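Side-chain contacts in GH18 chiitnase (Pseudoalteromonas aurantia, PDB 6K7Z), which probably hydrolyses the beta-1,4 glycosidic bonds within chitin chains, acting as an endochitinase of glycoside hydrolase family 18: residues Pro156-Leu161 / Pro192-Asn197; Asn207-Lys210 / Ser215-Lys218; Lys246-Gln249 / Ser253-Gly256. All blocks are in the same frame, centred on the assembly; numbering follows the deposited sequence.

Three contacts follow one another in series along the second half of the TIM barrel, none nested in or crossing another. Contact 1 comes first and closes the longest loop, bringing the turn after strand 151-154 against the one after strand 183-187, just ahead of helix 198-209. Contact 2 folds the chain back at the other end of that helix, before strand 219-224, and contact 3 does the same between helix 237-251 and strand 256-260. Tyr-208 joins the first two, its OH probably hydrogen-bonded to Pro-158 O. Contacts 2 and 3, with centres 10 Å apart, touch where Pro-216 meets Ser-253; contacts 1 and 3 do not touch.

Contact 1 (Pro156-Leu161 / Pro192-Asn197); sequences PQPPYL and PPWSAN
Pro-158 lays its ring against one face of the Trp-194 indole in a CH-pi contact. The touching atom is CB, which stands 3.5 Å from the centroid of the six-membered ring and only 16° off its normal. From there CB of Pro-158 is equally close to both fusion carbons of the indole, with CE2 of Trp-194 3.4 Å away, while CG of the proline reaches toward the five-membered ring. The indole is brought to this position by a first torsion that sets CG beside the backbone N and anti to the carbonyl carbon (chi1 -65°).

A second apolar contact comes from Pro-159, whose CG lies 3.7 Å from CZ3 of Trp-194. Pro-158 thus lies over the face, while the next proline meets the CZ3 and CH2 carbons obliquely. Replacing Trp-194 with an alanine would probably leave both prolines without their aromatic partner and Ser-204 without the NE1 hydrogen bond that now fixes the indole from outside the contact.

Polar interactions serve the turns themselves. A type II beta turn runs from Trp-194 to Asn-197, closed by Asn-197 N on Trp-194 O at 3.0 Å. The Asn-197 amide then reaches back, ND2 donating to Pro-193 O over 2.9 Å, in a bent bond (133° at the hydrogen) whose acceptor is tilted from the amide plane of Asn-197. On the proline side, Leu-161 N bonds to Pro-158 O.

The contact joins two loops that follow neighbouring parallel strands of the barrel, 151-154 and 183-187. Asn-197 occupies the N-cap position of helix 198-209, and from the same helix Tyr-208 packs against both Pro-158 and Trp-194.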
ATOM      1  N   PRO A 156      -4.412   1.572  -3.799  1.00  9.93           N
ATOM      2  CA  PRO A 156      -5.506   2.398  -4.313  1.00  8.26           C
ATOM      3  C   PRO A 156      -6.674   2.500  -3.349  1.00 10.67           C
ATOM      4  O   PRO A 156      -6.898   1.654  -2.478  1.00 10.23           O
ATOM      5  CB  PRO A 156      -5.926   1.664  -5.587  1.00  8.90           C
ATOM      6  CG  PRO A 156      -5.601   0.240  -5.295  1.00  8.06           C
ATOM      7  CD  PRO A 156      -4.332   0.281  -4.507  1.00  8.87           C
ATOM      8  N   GLN A 157      -7.425   3.543  -3.531  1.00  9.88           N
ATOM      9  CA  GLN A 157      -8.706   3.721  -2.868  1.00 13.83           C
ATOM     10  C   GLN A 157      -9.826   3.175  -3.747  1.00 11.34           C
ATOM     11  O   GLN A 157      -9.658   3.044  -4.964  1.00 12.14           O
ATOM     12  CB  GLN A 157      -8.918   5.197  -2.559  1.00 13.85           C
ATOM     13  CG  GLN A 157      -7.886   5.702  -1.562  1.00 14.24           C
ATOM     14  CD  GLN A 157      -7.787   7.202  -1.540  1.00 14.81           C
ATOM     15  OE1 GLN A 157      -8.715   7.892  -1.112  1.00 17.40           O
ATOM     16  NE2 GLN A 157      -6.660   7.721  -2.005  1.00 16.41           N
ATOM     17  N   PRO A 158     -10.964   2.812  -3.156  1.00 12.91           N
ATOM     18  CA  PRO A 158     -11.999   2.085  -3.902  1.00 11.68           C
ATOM     19  C   PRO A 158     -12.445   2.802  -5.169  1.00 11.43           C
ATOM     20  O   PRO A 158     -12.639   2.137  -6.195  1.00 12.61           O
ATOM     21  CB  PRO A 158     -13.146   1.965  -2.885  1.00 14.16           C
ATOM     22  CG  PRO A 158     -12.434   1.859  -1.570  1.00 13.56           C
ATOM     23  CD  PRO A 158     -11.234   2.799  -1.702  1.00 12.98           C
ATOM     24  N   PRO A 159     -12.637   4.132  -5.163  1.00 12.17           N
ATOM     25  CA  PRO A 159     -13.099   4.771  -6.414  1.00 13.36           C
ATOM     26  C   PRO A 159     -12.166   4.533  -7.585  1.00 15.06           C
ATOM     27  O   PRO A 159     -12.615   4.530  -8.740  1.00 13.72           O
ATOM     28  CB  PRO A 159     -13.176   6.258  -6.050  1.00 15.95           C
ATOM     29  CG  PRO A 159     -13.422   6.272  -4.582  1.00 17.90           C
ATOM     30  CD  PRO A 159     -12.612   5.109  -4.053  1.00 15.03           C
ATOM     31  N   TYR A 160     -10.880   4.311  -7.313  1.00 13.97           N
ATOM     32  CA  TYR A 160      -9.911   4.084  -8.377  1.00 13.50           C
ATOM     33  C   TYR A 160     -10.191   2.806  -9.155  1.00 14.61           C
ATOM     34  O   TYR A 160      -9.699   2.665 -10.284  1.00 14.79           O
ATOM     35  CB  TYR A 160      -8.505   3.997  -7.801  1.00 10.86           C
ATOM     36  CG  TYR A 160      -7.965   5.233  -7.106  1.00 12.55           C
ATOM     37  CD1 TYR A 160      -8.676   6.434  -7.067  1.00 14.49           C
ATOM     38  CD2 TYR A 160      -6.731   5.185  -6.473  1.00  9.87           C
ATOM     39  CE1 TYR A 160      -8.143   7.552  -6.422  1.00 13.12           C
ATOM     40  CE2 TYR A 160      -6.199   6.285  -5.842  1.00 11.31           C
ATOM     41  CZ  TYR A 160      -6.904   7.459  -5.809  1.00 12.55           C
ATOM     42  OH  TYR A 160      -6.340   8.537  -5.168  1.00 12.62           O
ATOM     43  N   LEU A 161     -10.944   1.874  -8.569  1.00 12.29           N
ATOM     44  CA  LEU A 161     -11.150   0.530  -9.101  1.00 12.76           C
ATOM     45  C   LEU A 161     -12.587   0.282  -9.560  1.00 16.16           C
ATOM     46  O   LEU A 161     -12.932  -0.848  -9.924  1.00 14.92           O
ATOM     47  CB  LEU A 161     -10.762  -0.507  -8.044  1.00 14.78           C
ATOM     48  CG  LEU A 161      -9.267  -0.550  -7.703  1.00 12.58           C
ATOM     49  CD1 LEU A 161      -9.007  -1.223  -6.365  1.00 14.90           C
ATOM     50  CD2 LEU A 161      -8.491  -1.244  -8.804  1.00 15.70           C
ATOM     51  N   PRO A 192     -16.323   7.176   1.742  1.00 18.53           N
ATOM     52  CA  PRO A 192     -17.737   6.807   1.643  1.00 17.86           C
ATOM     53  C   PRO A 192     -18.065   6.488   0.188  1.00 15.89           C
ATOM     54  O   PRO A 192     -17.470   7.091  -0.701  1.00 21.72           O
ATOM     55  CB  PRO A 192     -18.470   8.069   2.113  1.00 23.06           C
ATOM     56  CG  PRO A 192     -17.424   8.931   2.757  1.00 19.94           C
ATOM     57  CD  PRO A 192     -16.141   8.601   2.048  1.00 18.96           C
ATOM     58  N   PRO A 193     -19.008   5.583  -0.066  1.00 20.01           N
ATOM     59  CA  PRO A 193     -19.843   4.852   0.895  1.00 18.42           C
ATOM     60  C   PRO A 193     -19.267   3.511   1.337  1.00 16.58           C
ATOM     61  O   PRO A 193     -19.985   2.706   1.935  1.00 18.70           O
ATOM     62  CB  PRO A 193     -21.136   4.637   0.116  1.00 20.34           C
ATOM     63  CG  PRO A 193     -20.668   4.472  -1.293  1.00 19.72           C
ATOM     64  CD  PRO A 193     -19.478   5.392  -1.452  1.00 18.77           C
ATOM     65  N   TRP A 194     -17.986   3.269   1.059  1.00 17.45           N
ATOM     66  CA  TRP A 194     -17.360   2.036   1.527  1.00 16.66           C
ATOM     67  C   TRP A 194     -17.056   2.071   3.018  1.00 13.38           C
ATOM     68  O   TRP A 194     -17.115   1.032   3.676  1.00 14.72           O
ATOM     69  CB  TRP A 194     -16.064   1.764   0.766  1.00 13.11           C
ATOM     70  CG  TRP A 194     -16.290   1.495  -0.659  1.00 14.43           C
ATOM     71  CD1 TRP A 194     -16.505   0.285  -1.239  1.00 14.87           C
ATOM     72  CD2 TRP A 194     -16.320   2.460  -1.705  1.00 16.55           C
ATOM     73  NE1 TRP A 194     -16.665   0.435  -2.596  1.00 15.99           N
ATOM     74  CE2 TRP A 194     -16.561   1.764  -2.907  1.00 15.05           C
ATOM     75  CE3 TRP A 194     -16.166   3.851  -1.745  1.00 16.15           C
ATOM     76  CZ2 TRP A 194     -16.662   2.409  -4.135  1.00 14.93           C
ATOM     77  CZ3 TRP A 194     -16.265   4.491  -2.971  1.00 16.13           C
ATOM     78  CH2 TRP A 194     -16.503   3.768  -4.146  1.00 15.97           C
ATOM     79  N   SER A 195     -16.685   3.233   3.552  1.00 14.24           N
ATOM     80  CA  SER A 195     -16.235   3.334   4.939  1.00 14.51           C
ATOM     81  C   SER A 195     -17.265   2.753   5.895  1.00 15.30           C
ATOM     82  O   SER A 195     -18.426   3.173   5.902  1.00 17.97           O
ATOM     83  CB  SER A 195     -15.954   4.795   5.295  1.00 16.60           C
ATOM     84  OG  SER A 195     -14.718   5.241   4.756  1.00 13.89           O
ATOM     85  N   ALA A 196     -16.832   1.763   6.679  1.00 13.32           N
ATOM     86  CA  ALA A 196     -17.637   1.148   7.742  1.00 16.78           C
ATOM     87  C   ALA A 196     -18.938   0.568   7.205  1.00 17.27           C
ATOM     88  O   ALA A 196     -19.938   0.468   7.929  1.00 19.42           O
ATOM     89  CB  ALA A 196     -17.915   2.139   8.874  1.00 20.21           C
ATOM     90  N   ASN A 197     -18.928   0.160   5.935  1.00 16.58           N
ATOM     91  CA  ASN A 197     -20.104  -0.362   5.245  1.00 17.93           C
ATOM     92  C   ASN A 197     -19.743  -1.741   4.709  1.00 17.00           C
ATOM     93  O   ASN A 197     -19.430  -1.895   3.517  1.00 17.75           O
ATOM     94  CB  ASN A 197     -20.532   0.606   4.144  1.00 19.34           C
ATOM     95  CG  ASN A 197     -21.778   0.177   3.422  1.00 20.80           C
ATOM     96  OD1 ASN A 197     -22.236  -0.957   3.542  1.00 23.32           O
ATOM     97  ND2 ASN A 197     -22.335   1.096   2.635  1.00 25.76           N
TER

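Contact 2 (Asn207-Lys210 / Ser215-Lys218); sequences NYTK and SPEK
Thr-209, near the end of helix 198-209, packs over the peptide link between Ser-215 and Pro-216, in the alpha-to-beta connection of a TIM barrel that leads into strand 219-224. The apolar part of the threonine carries the contact. CB of Thr-209 lies 3.6 Å from Pro-216 N, and the ring carbon CD of Pro-216 is close by. The methyl group lies alongside the same backbone, CG2 of Thr-209 being 3.7 Å from Pro-216 CA. It is placed there by a first torsion that leaves CG2 anti to the carbonyl carbon and puts OG1 between N and C (chi1 66°), from where the hydroxyl bonds to Leu-206 O in the preceding helical turn. The polar end of the threonine is thus held by its own helix, while its carbon atoms meet the returning chain.

Backbone hydrogen bonds shape each side separately: Lys-210 N bonds to Asn-207 O, and Lys-218 N to Ser-215 O. Beyond them, Lys-218 NZ reaches the carbonyl oxygens of Gly-178 and Ile-181, and Glu-217 forms a salt bridge with Lys-3.

The one directed contact between the backbones is a weak CA-H...O approach. Ser-215 N is close to Thr-209 O but poorly angled for bonding, and the nearest atom to that oxygen is instead Ser-215 CA, 3.2 Å from Thr-209 O, with an angle of 127° at the hydrogen.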
ATOM      1  N   ASN A 207     -15.815  -7.552  -6.956  1.00 14.73           N
ATOM      2  CA  ASN A 207     -15.686  -6.928  -8.273  1.00 17.25           C
ATOM      3  C   ASN A 207     -14.227  -6.680  -8.621  1.00 17.66           C
ATOM      4  O   ASN A 207     -13.797  -6.912  -9.764  1.00 17.94           O
ATOM      5  CB  ASN A 207     -16.460  -5.607  -8.306  1.00 16.95           C
ATOM      6  CG  ASN A 207     -17.953  -5.803  -8.295  1.00 22.62           C
ATOM      7  OD1 ASN A 207     -18.441  -6.898  -8.555  1.00 20.23           O
ATOM      8  ND2 ASN A 207     -18.692  -4.736  -8.010  1.00 20.68           N
ATOM      9  N   TYR A 208     -13.447  -6.197  -7.649  1.00 14.30           N
ATOM     10  CA  TYR A 208     -12.055  -5.866  -7.933  1.00 14.56           C
ATOM     11  C   TYR A 208     -11.249  -7.112  -8.261  1.00 16.36           C
ATOM     12  O   TYR A 208     -10.320  -7.056  -9.078  1.00 16.75           O
ATOM     13  CB  TYR A 208     -11.421  -5.131  -6.748  1.00 13.97           C
ATOM     14  CG  TYR A 208     -12.131  -3.871  -6.312  1.00 13.04           C
ATOM     15  CD1 TYR A 208     -13.010  -3.198  -7.158  1.00 15.11           C
ATOM     16  CD2 TYR A 208     -11.919  -3.349  -5.046  1.00 11.59           C
ATOM     17  CE1 TYR A 208     -13.669  -2.046  -6.740  1.00 13.31           C
ATOM     18  CE2 TYR A 208     -12.558  -2.196  -4.630  1.00 12.60           C
ATOM     19  CZ  TYR A 208     -13.429  -1.551  -5.472  1.00 14.80           C
ATOM     20  OH  TYR A 208     -14.069  -0.413  -5.030  1.00 15.57           O
ATOM     21  N   THR A 209     -11.578  -8.250  -7.631  1.00 12.03           N
ATOM     22  CA  THR A 209     -10.837  -9.469  -7.941  1.00 16.00           C
ATOM     23  C   THR A 209     -11.092  -9.954  -9.359  1.00 17.03           C
ATOM     24  O   THR A 209     -10.324 -10.781  -9.861  1.00 19.15           O
ATOM     25  CB  THR A 209     -11.186 -10.608  -6.987  1.00 16.00           C
ATOM     26  OG1 THR A 209     -12.556 -10.985  -7.180  1.00 16.69           O
ATOM     27  CG2 THR A 209     -10.955 -10.189  -5.542  1.00 15.27           C
ATOM     28  N   LYS A 210     -12.150  -9.469  -9.994  1.00 16.55           N
ATOM     29  CA  LYS A 210     -12.540  -9.893 -11.332  1.00 19.16           C
ATOM     30  C   LYS A 210     -12.137  -8.905 -12.414  1.00 20.80           C
ATOM     31  O   LYS A 210     -12.484  -9.112 -13.583  1.00 16.24           O
ATOM     32  CB  LYS A 210     -14.051 -10.126 -11.377  1.00 18.58           C
ATOM     33  CG  LYS A 210     -14.509 -11.231 -10.437  1.00 22.13           C
ATOM     34  CD  LYS A 210     -16.019 -11.422 -10.508  1.00 24.98           C
ATOM     35  CE  LYS A 210     -16.491 -12.435  -9.481  1.00 29.83           C
ATOM     36  NZ  LYS A 210     -17.984 -12.520  -9.425  1.00 40.20           N
ATOM     37  N   SER A 215      -7.119 -10.848  -9.281  1.00 19.50           N
ATOM     38  CA  SER A 215      -7.606 -12.078  -8.671  1.00 19.03           C
ATOM     39  C   SER A 215      -7.719 -11.846  -7.172  1.00 19.88           C
ATOM     40  O   SER A 215      -7.225 -10.826  -6.671  1.00 20.03           O
ATOM     41  CB  SER A 215      -6.647 -13.227  -8.966  1.00 21.42           C
ATOM     42  OG  SER A 215      -5.418 -13.003  -8.306  1.00 21.72           O
ATOM     43  N   PRO A 216      -8.323 -12.763  -6.418  1.00 18.76           N
ATOM     44  CA  PRO A 216      -8.277 -12.629  -4.950  1.00 16.92           C
ATOM     45  C   PRO A 216      -6.872 -12.445  -4.420  1.00 16.72           C
ATOM     46  O   PRO A 216      -6.640 -11.566  -3.575  1.00 16.37           O
ATOM     47  CB  PRO A 216      -8.895 -13.947  -4.471  1.00 17.80           C
ATOM     48  CG  PRO A 216      -9.831 -14.318  -5.572  1.00 19.48           C
ATOM     49  CD  PRO A 216      -9.141 -13.915  -6.837  1.00 21.38           C
ATOM     50  N   GLU A 217      -5.917 -13.234  -4.926  1.00 15.58           N
ATOM     51  CA  GLU A 217      -4.553 -13.174  -4.418  1.00 14.87           C
ATOM     52  C   GLU A 217      -3.979 -11.772  -4.533  1.00 17.60           C
ATOM     53  O   GLU A 217      -3.177 -11.359  -3.688  1.00 15.29           O
ATOM     54  CB  GLU A 217      -3.682 -14.180  -5.171  1.00 18.45           C
ATOM     55  CG  GLU A 217      -2.206 -14.185  -4.787  1.00 23.91           C
ATOM     56  CD  GLU A 217      -1.912 -14.994  -3.533  1.00 27.57           C
ATOM     57  OE1 GLU A 217      -0.718 -15.246  -3.281  1.00 30.59           O
ATOM     58  OE2 GLU A 217      -2.856 -15.378  -2.798  1.00 30.11           O
ATOM     59  N   LYS A 218      -4.388 -11.016  -5.553  1.00 15.71           N
ATOM     60  CA  LYS A 218      -3.807  -9.711  -5.831  1.00 14.75           C
ATOM     61  C   LYS A 218      -4.588  -8.550  -5.228  1.00 13.95           C
ATOM     62  O   LYS A 218      -4.243  -7.394  -5.482  1.00 14.08           O
ATOM     63  CB  LYS A 218      -3.667  -9.517  -7.344  1.00 14.42           C
ATOM     64  CG  LYS A 218      -2.544 -10.382  -7.930  1.00 18.72           C
ATOM     65  CD  LYS A 218      -1.877  -9.745  -9.134  1.00 15.99           C
ATOM     66  CE  LYS A 218      -0.715 -10.596  -9.607  1.00 20.73           C
ATOM     67  NZ  LYS A 218      -0.105 -10.048 -10.865  1.00 17.68           N
TER

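Contact 3 (Lys246-Gln249 / Ser253-Gly256); sequences KPIQ and SLGG
Ile-248 and Leu-254 meet because each places a branch anti to its backbone N: in Ile-248 this is CG2, with CG1 beside that N (chi1 -73°), and in Leu-254 it is CG (chi1 175°). Both side chains leave their backbones toward the other segment and cross at about a right angle. The gamma-methyl of the isoleucine, rather than its longer branch, does the touching. CG2 of Ile-248 sits 4.0 Å from CB of Leu-254, and one leucine methyl, CD1, lies 4.2 Å from the same CG2 of Ile-248. CG2 of Ile-248 also comes 3.6 Å from Ser-253 O. At the margin, the aliphatic part of Gln-249 adds a looser contact, its CG 4.5 Å from Leu-254 CB, while its NE2 is hydrogen-bonded to Ser-277 O.

The contact lies where the chain passes from helix 237-251 to strand 256-260, one of the alpha-to-beta returns of the barrel. Around it, helix 198-209 supplies Tyr-205, which packs on both Ile-248 and Leu-254 and whose OH is bonded to Gly-255 N. Leu-254 is further covered by Ile-245 and Leu-278. At Gly-256 the backbone angles would force a side chain against the preceding carbonyl oxygen, which suits glycine at the start of the strand.

Between the two segments the attraction is therefore mainly dispersive and hydrophobic, carried by the buried carbons of Ile-248 and Leu-254 with Gln-249 at the margin, and Gln-249 NE2 and Gly-255 N find their partners in neighbouring parts of the fold.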
ATOM      1  N   LYS A 246     -15.360 -13.270   6.620  1.00 19.61           N
ATOM      2  CA  LYS A 246     -16.114 -14.501   6.404  1.00 20.79           C
ATOM      3  C   LYS A 246     -17.025 -14.428   5.183  1.00 19.20           C
ATOM      4  O   LYS A 246     -17.032 -15.396   4.406  1.00 19.72           O
ATOM      5  CB  LYS A 246     -16.872 -14.882   7.680  1.00 20.83           C
ATOM      6  CG  LYS A 246     -15.908 -15.425   8.730  1.00 23.76           C
ATOM      7  CD  LYS A 246     -16.599 -16.031   9.941  1.00 25.31           C
ATOM      8  CE  LYS A 246     -15.575 -16.503  10.966  1.00 24.82           C
ATOM      9  NZ  LYS A 246     -14.754 -17.649  10.475  1.00 32.13           N
ATOM     10  N   PRO A 247     -17.767 -13.348   4.925  1.00 17.40           N
ATOM     11  CA  PRO A 247     -18.562 -13.315   3.683  1.00 19.59           C
ATOM     12  C   PRO A 247     -17.722 -13.419   2.417  1.00 18.17           C
ATOM     13  O   PRO A 247     -18.172 -14.029   1.438  1.00 18.19           O
ATOM     14  CB  PRO A 247     -19.298 -11.971   3.781  1.00 18.58           C
ATOM     15  CG  PRO A 247     -19.384 -11.704   5.257  1.00 17.14           C
ATOM     16  CD  PRO A 247     -18.068 -12.192   5.792  1.00 17.64           C
ATOM     17  N   ILE A 248     -16.508 -12.893   2.391  1.00 15.91           N
ATOM     18  CA  ILE A 248     -15.680 -13.026   1.211  1.00 15.28           C
ATOM     19  C   ILE A 248     -15.193 -14.484   1.091  1.00 19.01           C
ATOM     20  O   ILE A 248     -15.202 -15.065   0.039  1.00 20.15           O
ATOM     21  CB  ILE A 248     -14.494 -12.049   1.265  1.00 15.25           C
ATOM     22  CG1 ILE A 248     -14.943 -10.639   1.026  1.00 14.50           C
ATOM     23  CG2 ILE A 248     -13.441 -12.394   0.250  1.00 17.88           C
ATOM     24  CD1 ILE A 248     -13.875  -9.606   1.259  1.00 15.75           C
ATOM     25  N   GLN A 249     -14.773 -15.062   2.202  1.00 17.22           N
ATOM     26  CA  GLN A 249     -14.307 -16.430   2.199  1.00 17.78           C
ATOM     27  C   GLN A 249     -15.394 -17.431   1.755  1.00 21.63           C
ATOM     28  O   GLN A 249     -15.065 -18.449   1.232  1.00 20.14           O
ATOM     29  CB  GLN A 249     -13.758 -16.862   3.536  1.00 19.80           C
ATOM     30  CG  GLN A 249     -12.471 -16.191   3.950  1.00 23.33           C
ATOM     31  CD  GLN A 249     -12.099 -16.489   5.407  1.00 23.26           C
ATOM     32  OE1 GLN A 249     -12.928 -16.689   6.211  1.00 22.00           O
ATOM     33  NE2 GLN A 249     -10.840 -16.498   5.693  1.00 23.81           N
ATOM     34  N   SER A 253     -11.968 -16.538  -2.475  1.00 22.62           N
ATOM     35  CA  SER A 253     -10.880 -16.500  -1.520  1.00 23.56           C
ATOM     36  C   SER A 253     -10.558 -15.043  -1.232  1.00 18.93           C
ATOM     37  O   SER A 253     -11.083 -14.125  -1.879  1.00 15.19           O
ATOM     38  CB  SER A 253      -9.649 -17.271  -2.022  1.00 23.04           C
ATOM     39  OG  SER A 253      -9.252 -16.860  -3.312  1.00 31.98           O
ATOM     40  N   LEU A 254      -9.727 -14.846  -0.213  1.00 19.46           N
ATOM     41  CA  LEU A 254      -9.377 -13.523   0.286  1.00 18.61           C
ATOM     42  C   LEU A 254      -7.865 -13.370   0.189  1.00 17.24           C
ATOM     43  O   LEU A 254      -7.118 -14.113   0.838  1.00 18.00           O
ATOM     44  CB  LEU A 254      -9.866 -13.334   1.726  1.00 15.44           C
ATOM     45  CG  LEU A 254      -9.475 -12.042   2.444  1.00 18.32           C
ATOM     46  CD1 LEU A 254      -9.819 -10.807   1.598  1.00 16.71           C
ATOM     47  CD2 LEU A 254     -10.137 -11.958   3.819  1.00 16.43           C
ATOM     48  N   GLY A 255      -7.418 -12.418  -0.631  1.00 16.29           N
ATOM     49  CA  GLY A 255      -5.990 -12.207  -0.779  1.00 14.01           C
ATOM     50  C   GLY A 255      -5.307 -11.818   0.518  1.00 16.38           C
ATOM     51  O   GLY A 255      -4.163 -12.210   0.762  1.00 13.99           O
ATOM     52  N   GLY A 256      -5.975 -11.036   1.350  1.00 14.29           N
ATOM     53  CA  GLY A 256      -5.406 -10.717   2.644  1.00 13.88           C
ATOM     54  C   GLY A 256      -6.030  -9.475   3.252  1.00 12.89           C
ATOM     55  O   GLY A 256      -7.011  -8.928   2.744  1.00 12.93           O
TER